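Local coordinates for putative uncharacterized protein PH0355 (Pyrococcus horikoshii, PDB 2Z0T) that is of unknown function but, as an ASCH-domain protein of the PUA clan, probably binds RNA, at residues M1-G6 with R31-P36; K50-R55 with E104-E109; S58-M63 with Y98-I103. All blocks are in the same frame, centred on the assembly; numbering follows the deposited sequence.

In the fold
The three contacts are gathered on one mixed sheet, in which strand 47-57 lies between strands 39-42 and 100-107. Contact 1 sets the loop 31-36 against the edge strand 2-5; contact 2 pairs strands 47-57 and 100-107; contact 3 lays the start of helix 60-67, which follows strand 47-57, on the first half of strand 100-107. Contact 1 closes before the others open, and contact 3 falls within the chain that contact 2 brings together. The centres of contacts 1 and 2 lie about 11 Å apart. Those of contacts 1 and 3 are about 16 Å apart, and those of contacts 2 and 3 about 17 Å. Together they fasten a loop and a helix to the sheet of this single-chain ASCH domain.

Contact 1 of 3, residues M1-G6 with R31-P36; sequences MKWEMG and RRQIKP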
loop_
_atom_site.group_PDB
_atom_site.type_symbol
_atom_site.label_atom_id
_atom_site.label_comp_id
_atom_site.label_asym_id
_atom_site.label_seq_id
_atom_site.Cartn_x
_atom_site.Cartn_y
_atom_site.Cartn_z
ATOM N N MET A 1 -1.128 -17.439 -3.737
ATOM C CA MET A 1 -2.158 -17.174 -2.691
ATOM C C MET A 1 -2.982 -15.941 -3.047
ATOM O O MET A 1 -2.510 -15.054 -3.758
ATOM C CB MET A 1 -1.487 -16.947 -1.336
ATOM C CG MET A 1 -0.675 -18.123 -0.819
ATOM S SD MET A 1 -1.698 -19.558 -0.450
ATOM C CE MET A 1 -2.434 -19.058 1.107
ATOM N N LYS A 2 -4.219 -15.896 -2.559
ATOM C CA LYS A 2 -5.106 -14.760 -2.796
ATOM C C LYS A 2 -5.428 -14.149 -1.440
ATOM O O LYS A 2 -5.909 -14.840 -0.538
ATOM C CB LYS A 2 -6.403 -15.206 -3.476
ATOM C CG LYS A 2 -6.216 -15.768 -4.870
ATOM C CD LYS A 2 -7.546 -16.208 -5.466
ATOM C CE LYS A 2 -7.361 -16.788 -6.859
ATOM N NZ LYS A 2 -8.647 -17.279 -7.429
ATOM N N TRP A 3 -5.161 -12.859 -1.296
ATOM C CA TRP A 3 -5.408 -12.172 -0.034
ATOM C C TRP A 3 -6.512 -11.136 -0.155
ATOM O O TRP A 3 -6.660 -10.496 -1.190
ATOM C CB TRP A 3 -4.133 -11.487 0.445
ATOM C CG TRP A 3 -2.952 -12.391 0.429
ATOM C CD1 TRP A 3 -1.944 -12.408 -0.489
ATOM C CD2 TRP A 3 -2.672 -13.443 1.357
ATOM N NE1 TRP A 3 -1.049 -13.410 -0.190
ATOM C CE2 TRP A 3 -1.473 -14.061 0.938
ATOM C CE3 TRP A 3 -3.320 -13.927 2.503
ATOM C CZ2 TRP A 3 -0.906 -15.139 1.625
ATOM C CZ3 TRP A 3 -2.756 -15.000 3.186
ATOM C CH2 TRP A 3 -1.559 -15.594 2.743
ATOM N N GLU A 4 -7.279 -10.974 0.914
ATOM C CA GLU A 4 -8.362 -10.001 0.928
ATOM C C GLU A 4 -8.051 -8.878 1.900
ATOM O O GLU A 4 -7.598 -9.124 3.015
ATOM C CB GLU A 4 -9.673 -10.656 1.362
ATOM C CG GLU A 4 -10.198 -11.728 0.440
ATOM C CD GLU A 4 -11.462 -12.365 0.984
ATOM O OE1 GLU A 4 -12.427 -11.621 1.259
ATOM O OE2 GLU A 4 -11.489 -13.604 1.136
ATOM N N MET A 5 -8.280 -7.644 1.474
ATOM C CA MET A 5 -8.076 -6.504 2.349
ATOM C C MET A 5 -8.881 -5.308 1.869
ATOM O O MET A 5 -9.203 -5.186 0.683
ATOM C CB MET A 5 -6.577 -6.166 2.508
ATOM C CG MET A 5 -5.764 -5.943 1.247
ATOM S SD MET A 5 -3.975 -5.738 1.638
ATOM C CE MET A 5 -3.377 -7.402 1.461
ATOM N N GLY A 6 -9.243 -4.448 2.811
ATOM C CA GLY A 6 -10.030 -3.279 2.477
ATOM C C GLY A 6 -9.214 -2.207 1.790
ATOM O O GLY A 6 -7.987 -2.170 1.905
ATOM N N ARG A 31 0.243 -9.074 6.443
ATOM C CA ARG A 31 1.055 -8.703 5.289
ATOM C C ARG A 31 2.357 -9.501 5.162
ATOM O O ARG A 31 2.916 -9.605 4.072
ATOM C CB ARG A 31 1.369 -7.203 5.347
ATOM C CG ARG A 31 0.538 -6.330 4.405
ATOM C CD ARG A 31 -0.968 -6.532 4.551
ATOM N NE ARG A 31 -1.468 -6.230 5.890
ATOM C CZ ARG A 31 -2.748 -6.005 6.174
ATOM N NH1 ARG A 31 -3.662 -6.042 5.213
ATOM N NH2 ARG A 31 -3.120 -5.747 7.419
ATOM N N ARG A 32 2.825 -10.073 6.269
ATOM C CA ARG A 32 4.074 -10.837 6.272
ATOM C C ARG A 32 4.018 -12.194 5.578
ATOM O O ARG A 32 4.972 -12.967 5.636
ATOM C CB ARG A 32 4.567 -11.011 7.713
ATOM C CG ARG A 32 5.027 -9.698 8.328
ATOM C CD ARG A 32 5.437 -9.824 9.782
ATOM N NE ARG A 32 5.975 -8.558 10.271
ATOM C CZ ARG A 32 6.567 -8.394 11.449
ATOM N NH1 ARG A 32 6.702 -9.422 12.277
ATOM N NH2 ARG A 32 7.039 -7.203 11.791
ATOM N N GLN A 33 2.914 -12.485 4.906
ATOM C CA GLN A 33 2.794 -13.762 4.220
ATOM C C GLN A 33 2.552 -13.575 2.733
ATOM O O GLN A 33 2.251 -14.528 2.017
ATOM C CB GLN A 33 1.671 -14.586 4.849
ATOM C CG GLN A 33 0.339 -13.879 4.941
ATOM C CD GLN A 33 -0.618 -14.577 5.892
ATOM O OE1 GLN A 33 -0.847 -15.783 5.789
ATOM N NE2 GLN A 33 -1.186 -13.819 6.820
ATOM N N ILE A 34 2.706 -12.338 2.275
ATOM C CA ILE A 34 2.494 -11.998 0.871
ATOM C C ILE A 34 3.801 -12.004 0.086
ATOM O O ILE A 34 4.832 -11.542 0.572
ATOM C CB ILE A 34 1.850 -10.601 0.749
ATOM C CG1 ILE A 34 0.534 -10.573 1.530
ATOM C CG2 ILE A 34 1.630 -10.250 -0.721
ATOM C CD1 ILE A 34 -0.173 -9.222 1.489
ATOM N N LYS A 35 3.758 -12.534 -1.132
ATOM C CA LYS A 35 4.947 -12.579 -1.971
ATOM C C LYS A 35 4.571 -12.328 -3.426
ATOM O O LYS A 35 3.417 -12.517 -3.813
ATOM C CB LYS A 35 5.639 -13.939 -1.838
ATOM C CG LYS A 35 4.801 -15.131 -2.295
ATOM C CD LYS A 35 5.544 -16.436 -2.043
ATOM C CE LYS A 35 4.727 -17.638 -2.481
ATOM N NZ LYS A 35 3.432 -17.714 -1.753
ATOM N N PRO A 36 5.536 -11.878 -4.247
ATOM C CA PRO A 36 5.245 -11.624 -5.657
ATOM C C PRO A 36 4.616 -12.875 -6.267
ATOM O O PRO A 36 5.060 -13.993 -6.000
ATOM C CB PRO A 36 6.623 -11.307 -6.239
ATOM C CG PRO A 36 7.293 -10.607 -5.104
ATOM C CD PRO A 36 6.920 -11.489 -3.920
#
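Backbones stay well apart where Met1-Gly6 runs past Arg31-Pro36, the nearest CA atoms, of Met1 and Ile34, being 7.8 Å from each other, and side chains fill the interval. Trp3 contributes the largest share. Its CG is anti to the carbonyl carbon (chi1 -50°), and the indole lies on the loop with one face against two neighbours. Ile34 CG1 sits 3.8 Å from the centroid of the Trp3 five-membered ring, close to its normal, while Gln33 CG makes a second CH-pi contact 3.8 Å from the centroid of the six-membered ring. The amide of Gln33 is turned 51° from the indole plane, with OE1 nearest CH2; its NE2 is bonded to Lys30 O. The indole NE1 donates to Asp38, which also accepts from Lys35 N. Strand 2-5 is an edge strand of the mixed sheet, parallel to strand 39-42, and the loop that leads into strand 39-42 packs against it. Further along, the methyl ends of Met5 and Ile34 meet tip to tip, Met5 CE 3.7 Å from Ile34 CD1. An alanine in place of Trp3 is likely to leave Ile34 CG1 and Gln33 CG without the surface they lie on and Asp38 without its indole donor. Arg31, bent at chi2 and chi3, brings NH1 to within 3.6 Å of Met5 SD in a weak hydrogen bond near the guanidinium plane, while its NH2 forms a salt bridge with Asp28.

Contact 2 of 3, residues K50-R55 with E104-E109; sequences KVKGIR and EIEPIE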
loop_
_atom_site.group_PDB
_atom_site.type_symbol
_atom_site.label_atom_id
_atom_site.label_comp_id
_atom_site.label_asym_id
_atom_site.label_seq_id
_atom_site.Cartn_x
_atom_site.Cartn_y
_atom_site.Cartn_z
ATOM N N LYS A 50 -2.401 -7.993 -9.041
ATOM C CA LYS A 50 -1.335 -8.983 -8.966
ATOM C C LYS A 50 -0.199 -8.326 -8.190
ATOM O O LYS A 50 0.074 -7.141 -8.384
ATOM C CB LYS A 50 -0.846 -9.350 -10.370
ATOM C CG LYS A 50 0.459 -10.139 -10.389
ATOM C CD LYS A 50 0.310 -11.551 -9.822
ATOM C CE LYS A 50 -0.418 -12.463 -10.798
ATOM N NZ LYS A 50 -0.371 -13.888 -10.363
ATOM N N VAL A 51 0.436 -9.081 -7.298
ATOM C CA VAL A 51 1.558 -8.562 -6.515
ATOM C C VAL A 51 2.819 -8.764 -7.343
ATOM O O VAL A 51 3.175 -9.899 -7.675
ATOM C CB VAL A 51 1.713 -9.313 -5.176
ATOM C CG1 VAL A 51 2.946 -8.798 -4.423
ATOM C CG2 VAL A 51 0.465 -9.125 -4.327
ATOM N N LYS A 52 3.486 -7.663 -7.680
ATOM C CA LYS A 52 4.697 -7.716 -8.492
ATOM C C LYS A 52 5.976 -7.540 -7.681
ATOM O O LYS A 52 7.055 -7.921 -8.135
ATOM C CB LYS A 52 4.645 -6.637 -9.579
ATOM C CG LYS A 52 3.338 -6.587 -10.365
ATOM C CD LYS A 52 3.055 -7.876 -11.110
ATOM C CE LYS A 52 4.059 -8.120 -12.219
ATOM N NZ LYS A 52 3.692 -9.318 -13.033
ATOM N N GLY A 53 5.858 -6.960 -6.487
ATOM C CA GLY A 53 7.032 -6.747 -5.659
ATOM C C GLY A 53 6.700 -6.424 -4.215
ATOM O O GLY A 53 5.600 -5.957 -3.914
ATOM N N ILE A 54 7.657 -6.681 -3.327
ATOM C CA ILE A 54 7.502 -6.426 -1.896
ATOM C C ILE A 54 8.776 -5.768 -1.364
ATOM O O ILE A 54 9.860 -6.350 -1.448
ATOM C CB ILE A 54 7.262 -7.750 -1.104
ATOM C CG1 ILE A 54 5.910 -8.366 -1.482
ATOM C CG2 ILE A 54 7.337 -7.488 0.398
ATOM C CD1 ILE A 54 4.708 -7.581 -0.988
ATOM N N ARG A 55 8.640 -4.559 -0.824
ATOM C CA ARG A 55 9.779 -3.829 -0.261
ATOM C C ARG A 55 9.395 -3.313 1.126
ATOM O O ARG A 55 8.398 -2.611 1.283
ATOM C CB ARG A 55 10.180 -2.679 -1.194
ATOM C CG ARG A 55 10.664 -3.174 -2.556
ATOM C CD ARG A 55 11.047 -2.039 -3.490
ATOM N NE ARG A 55 9.892 -1.375 -4.094
ATOM C CZ ARG A 55 9.161 -1.876 -5.087
ATOM N NH1 ARG A 55 9.452 -3.064 -5.610
ATOM N NH2 ARG A 55 8.144 -1.174 -5.572
ATOM N N GLU A 104 4.093 -3.644 -4.532
ATOM C CA GLU A 104 4.032 -3.222 -5.929
ATOM C C GLU A 104 2.884 -3.996 -6.558
ATOM O O GLU A 104 2.895 -5.226 -6.566
ATOM C CB GLU A 104 5.339 -3.545 -6.654
ATOM C CG GLU A 104 5.447 -2.901 -8.033
ATOM C CD GLU A 104 6.702 -3.320 -8.774
ATOM O OE1 GLU A 104 7.749 -3.485 -8.114
ATOM O OE2 GLU A 104 6.647 -3.476 -10.016
ATOM N N ILE A 105 1.899 -3.275 -7.082
ATOM C CA ILE A 105 0.719 -3.915 -7.652
ATOM C C ILE A 105 0.380 -3.550 -9.093
ATOM O O ILE A 105 0.750 -2.484 -9.591
ATOM C CB ILE A 105 -0.511 -3.618 -6.775
ATOM C CG1 ILE A 105 -0.684 -2.102 -6.630
ATOM C CG2 ILE A 105 -0.334 -4.258 -5.403
ATOM C CD1 ILE A 105 -1.902 -1.685 -5.836
ATOM N N GLU A 106 -0.348 -4.457 -9.740
ATOM C CA GLU A 106 -0.780 -4.299 -11.125
ATOM C C GLU A 106 -2.244 -4.736 -11.201
ATOM O O GLU A 106 -2.575 -5.869 -10.857
ATOM C CB GLU A 106 0.076 -5.188 -12.026
ATOM C CG GLU A 106 -0.182 -5.064 -13.510
ATOM C CD GLU A 106 0.631 -6.069 -14.308
ATOM O OE1 GLU A 106 0.235 -7.255 -14.364
ATOM O OE2 GLU A 106 1.678 -5.678 -14.865
ATOM N N PRO A 107 -3.134 -3.844 -11.656
ATOM C CA PRO A 107 -4.563 -4.157 -11.767
ATOM C C PRO A 107 -4.846 -5.324 -12.706
ATOM O O PRO A 107 -4.207 -5.457 -13.753
ATOM C CB PRO A 107 -5.166 -2.854 -12.295
ATOM C CG PRO A 107 -4.193 -1.804 -11.849
ATOM C CD PRO A 107 -2.867 -2.463 -12.088
ATOM N N ILE A 108 -5.800 -6.169 -12.326
ATOM C CA ILE A 108 -6.194 -7.305 -13.154
ATOM C C ILE A 108 -7.585 -6.997 -13.699
ATOM O O ILE A 108 -8.503 -6.705 -12.934
ATOM C CB ILE A 108 -6.269 -8.613 -12.342
ATOM C CG1 ILE A 108 -4.886 -8.983 -11.811
ATOM C CG2 ILE A 108 -6.825 -9.733 -13.215
ATOM C CD1 ILE A 108 -4.880 -10.222 -10.937
ATOM N N GLU A 109 -7.737 -7.053 -15.018
ATOM C CA GLU A 109 -9.022 -6.761 -15.645
ATOM C C GLU A 109 -10.029 -7.892 -15.443
ATOM O O GLU A 109 -9.627 -8.958 -14.931
ATOM C CB GLU A 109 -8.824 -6.506 -17.141
ATOM C CG GLU A 109 -7.849 -5.378 -17.443
ATOM C CD GLU A 109 -7.680 -5.129 -18.929
ATOM O OE1 GLU A 109 -8.675 -4.759 -19.588
ATOM O OE2 GLU A 109 -6.551 -5.304 -19.436
ATOM O OXT GLU A 109 -11.208 -7.694 -15.804
#
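Glu104 meets Lys50-Arg55 with both its backbone and its carboxylate. Its carbonyl O takes a hydrogen bond from Lys52 N at 2.7 Å and a weak one from Gly53 N at 3.4 Å, and its own N donates to Gly53 O. Two consecutive residues thus face one. The carboxylate, carried outward on an extended chain with CG anti to the backbone N (chi1 -169°), is gripped by Arg55: Arg55 NH1 donates to Glu104 OE1 at 3.1 Å, the oxygen lying nearly in the guanidinium plane and being met almost along its C-O bond. The Arg55 NH2 bond to OE1 is weak, and the two charged planes are turned 49° apart. Beside this pair Lys52 CB lies 3.8 Å from Glu104 OE2, and its bent chain crosses Glu106, Lys52 CG lying 3.9 Å from Glu106 CB. Lys52 NZ and Glu106 OE1 remain too far apart for a salt bridge. Lys50 and Glu106 form a hydrogen-bonded pair, Lys50 N to Glu106 O 2.8 Å. Val51 and Ile105 follow as a non-hydrogen-bonded pair, their side chains on the face opposite that of Lys50 and Glu106.

Further out, Glu67 holds Arg55 NE in a second salt bridge and so helps to fix the guanidinium, while Lys50 NZ is bonded to Gly37 O. The register shift of one residue at Lys52 and Gly53 makes a classic beta bulge in an antiparallel pair of central sheet strands.

Contact 3 of 3, residues S58-M63 with Y98-I103; sequences SSFKEM and YGVVAI
Helix 60-67 packs on the sheet of this alpha/beta domain, and its first turn lies against strand 100-107, with Val100 and Ala102 facing Phe60 and Met63. The contact has no hydrogen bond across it; it is made by apolar side chains. Val100 is the centre. Its CG2 stands over the middle of the Phe60 ring, 3.5 Å from the centroid and 6° off the normal, a well-centred CH-pi contact, while Val100 CG1 touches the same ring 3.4 Å from Phe60 CD1. The Val100 torsion explains this double hold: with CG1 anti to the backbone N (chi1 176°), CG2 is left beside that N and reaches the ring face, as well as the Ser59 carbonyl carbon. The two side chains cross at about a right angle. Tyr86 stacks with Phe60, and Tyr90 also meets its ring, so that the phenyl group belongs to an aromatic cluster that reaches helix 79-87.

One turn on, Met63 bends at chi2 and chi3. Its CG lies 3.8 Å from Ala102 CB and its CE 4.1 Å from Val100 CG1, so both ends of this chain press on the strand. Backbone contact is lighter, with Ser58 passing close to Gly99, the first residue beyond helix 92-98 and the turn into the strand. The phi of Gly99 is positive, where a side chain would be jammed against the preceding carbonyl. The start of the helix is fixed by Ser59 at the N-cap, and Glu95 accepts a hydrogen bond from Phe60 N. The capping bond itself runs from Glu62 N to Ser59 OG, 3.2 Å long with an N-H...O angle of 170°.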
loop_
_atom_site.group_PDB
_atom_site.type_symbol
_atom_site.label_atom_id
_atom_site.label_comp_id
_atom_site.label_asym_id
_atom_site.label_seq_id
_atom_site.Cartn_x
_atom_site.Cartn_y
_atom_site.Cartn_z
ATOM N N SER A 58 11.276 0.878 7.536
ATOM C CA SER A 58 11.086 1.043 8.968
ATOM C C SER A 58 9.969 2.045 9.262
ATOM O O SER A 58 9.454 2.090 10.377
ATOM C CB SER A 58 12.384 1.524 9.624
ATOM O OG SER A 58 12.691 2.844 9.215
ATOM N N SER A 59 9.593 2.842 8.264
ATOM C CA SER A 59 8.551 3.847 8.458
ATOM C C SER A 59 7.851 4.253 7.168
ATOM O O SER A 59 8.343 3.995 6.067
ATOM C CB SER A 59 9.152 5.102 9.100
ATOM O OG SER A 59 9.989 5.785 8.181
ATOM N N PHE A 60 6.700 4.904 7.313
ATOM C CA PHE A 60 5.945 5.372 6.162
ATOM C C PHE A 60 6.721 6.483 5.464
ATOM O O PHE A 60 6.702 6.593 4.243
ATOM C CB PHE A 60 4.567 5.877 6.603
ATOM C CG PHE A 60 3.622 4.774 6.994
ATOM C CD1 PHE A 60 3.181 3.855 6.044
ATOM C CD2 PHE A 60 3.196 4.633 8.311
ATOM C CE1 PHE A 60 2.331 2.806 6.402
ATOM C CE2 PHE A 60 2.348 3.588 8.681
ATOM C CZ PHE A 60 1.915 2.672 7.722
ATOM N N LYS A 61 7.406 7.306 6.252
ATOM C CA LYS A 61 8.204 8.395 5.703
ATOM C C LYS A 61 9.255 7.845 4.734
ATOM O O LYS A 61 9.355 8.297 3.593
ATOM C CB LYS A 61 8.886 9.163 6.840
ATOM C CG LYS A 61 9.825 10.279 6.393
ATOM C CD LYS A 61 10.386 11.018 7.602
ATOM C CE LYS A 61 11.405 12.078 7.204
ATOM N NZ LYS A 61 12.645 11.479 6.631
ATOM N N GLU A 62 10.031 6.867 5.188
ATOM C CA GLU A 62 11.069 6.271 4.352
ATOM C C GLU A 62 10.492 5.553 3.138
ATOM O O GLU A 62 11.044 5.634 2.041
ATOM C CB GLU A 62 11.924 5.305 5.175
ATOM C CG GLU A 62 12.798 6.017 6.193
ATOM C CD GLU A 62 13.710 5.073 6.941
ATOM O OE1 GLU A 62 14.516 4.379 6.285
ATOM O OE2 GLU A 62 13.623 5.029 8.186
ATOM N N MET A 63 9.379 4.853 3.335
ATOM C CA MET A 63 8.733 4.150 2.237
ATOM C C MET A 63 8.318 5.154 1.160
ATOM O O MET A 63 8.574 4.945 -0.024
ATOM C CB MET A 63 7.508 3.380 2.752
ATOM C CG MET A 63 6.781 2.547 1.696
ATOM S SD MET A 63 5.518 3.475 0.794
ATOM C CE MET A 63 4.273 3.616 2.079
ATOM N N TYR A 98 5.982 -3.122 13.715
ATOM C CA TYR A 98 5.968 -3.958 12.513
ATOM C C TYR A 98 6.778 -3.491 11.313
ATOM O O TYR A 98 7.240 -4.311 10.517
ATOM C CB TYR A 98 4.526 -4.146 12.041
ATOM C CG TYR A 98 3.622 -4.835 13.029
ATOM C CD1 TYR A 98 3.793 -6.183 13.338
ATOM C CD2 TYR A 98 2.585 -4.141 13.653
ATOM C CE1 TYR A 98 2.953 -6.826 14.244
ATOM C CE2 TYR A 98 1.740 -4.774 14.562
ATOM C CZ TYR A 98 1.930 -6.114 14.852
ATOM O OH TYR A 98 1.097 -6.744 15.748
ATOM N N GLY A 99 6.946 -2.185 11.168
ATOM C CA GLY A 99 7.647 -1.685 10.002
ATOM C C GLY A 99 6.572 -1.441 8.954
ATOM O O GLY A 99 5.391 -1.678 9.218
ATOM N N VAL A 100 6.969 -0.993 7.766
ATOM C CA VAL A 100 6.016 -0.682 6.704
ATOM C C VAL A 100 6.368 -1.402 5.412
ATOM O O VAL A 100 7.541 -1.530 5.065
ATOM C CB VAL A 100 5.996 0.839 6.439
ATOM C CG1 VAL A 100 5.080 1.165 5.273
ATOM C CG2 VAL A 100 5.546 1.569 7.699
ATOM N N VAL A 101 5.350 -1.862 4.690
ATOM C CA VAL A 101 5.602 -2.568 3.444
ATOM C C VAL A 101 5.003 -1.869 2.228
ATOM O O VAL A 101 3.880 -1.357 2.273
ATOM C CB VAL A 101 5.072 -4.025 3.515
ATOM C CG1 VAL A 101 3.574 -4.031 3.765
ATOM C CG2 VAL A 101 5.403 -4.769 2.223
ATOM N N ALA A 102 5.784 -1.818 1.154
ATOM C CA ALA A 102 5.337 -1.231 -0.099
ATOM C C ALA A 102 5.037 -2.422 -1.008
ATOM O O ALA A 102 5.939 -3.174 -1.373
ATOM C CB ALA A 102 6.436 -0.366 -0.712
ATOM N N ILE A 103 3.769 -2.604 -1.347
ATOM C CA ILE A 103 3.366 -3.713 -2.207
ATOM C C ILE A 103 3.213 -3.201 -3.637
ATOM O O ILE A 103 2.321 -2.403 -3.918
ATOM C CB ILE A 103 2.018 -4.311 -1.735
ATOM C CG1 ILE A 103 2.093 -4.643 -0.240
ATOM C CG2 ILE A 103 1.684 -5.553 -2.543
ATOM C CD1 ILE A 103 0.775 -5.088 0.351
#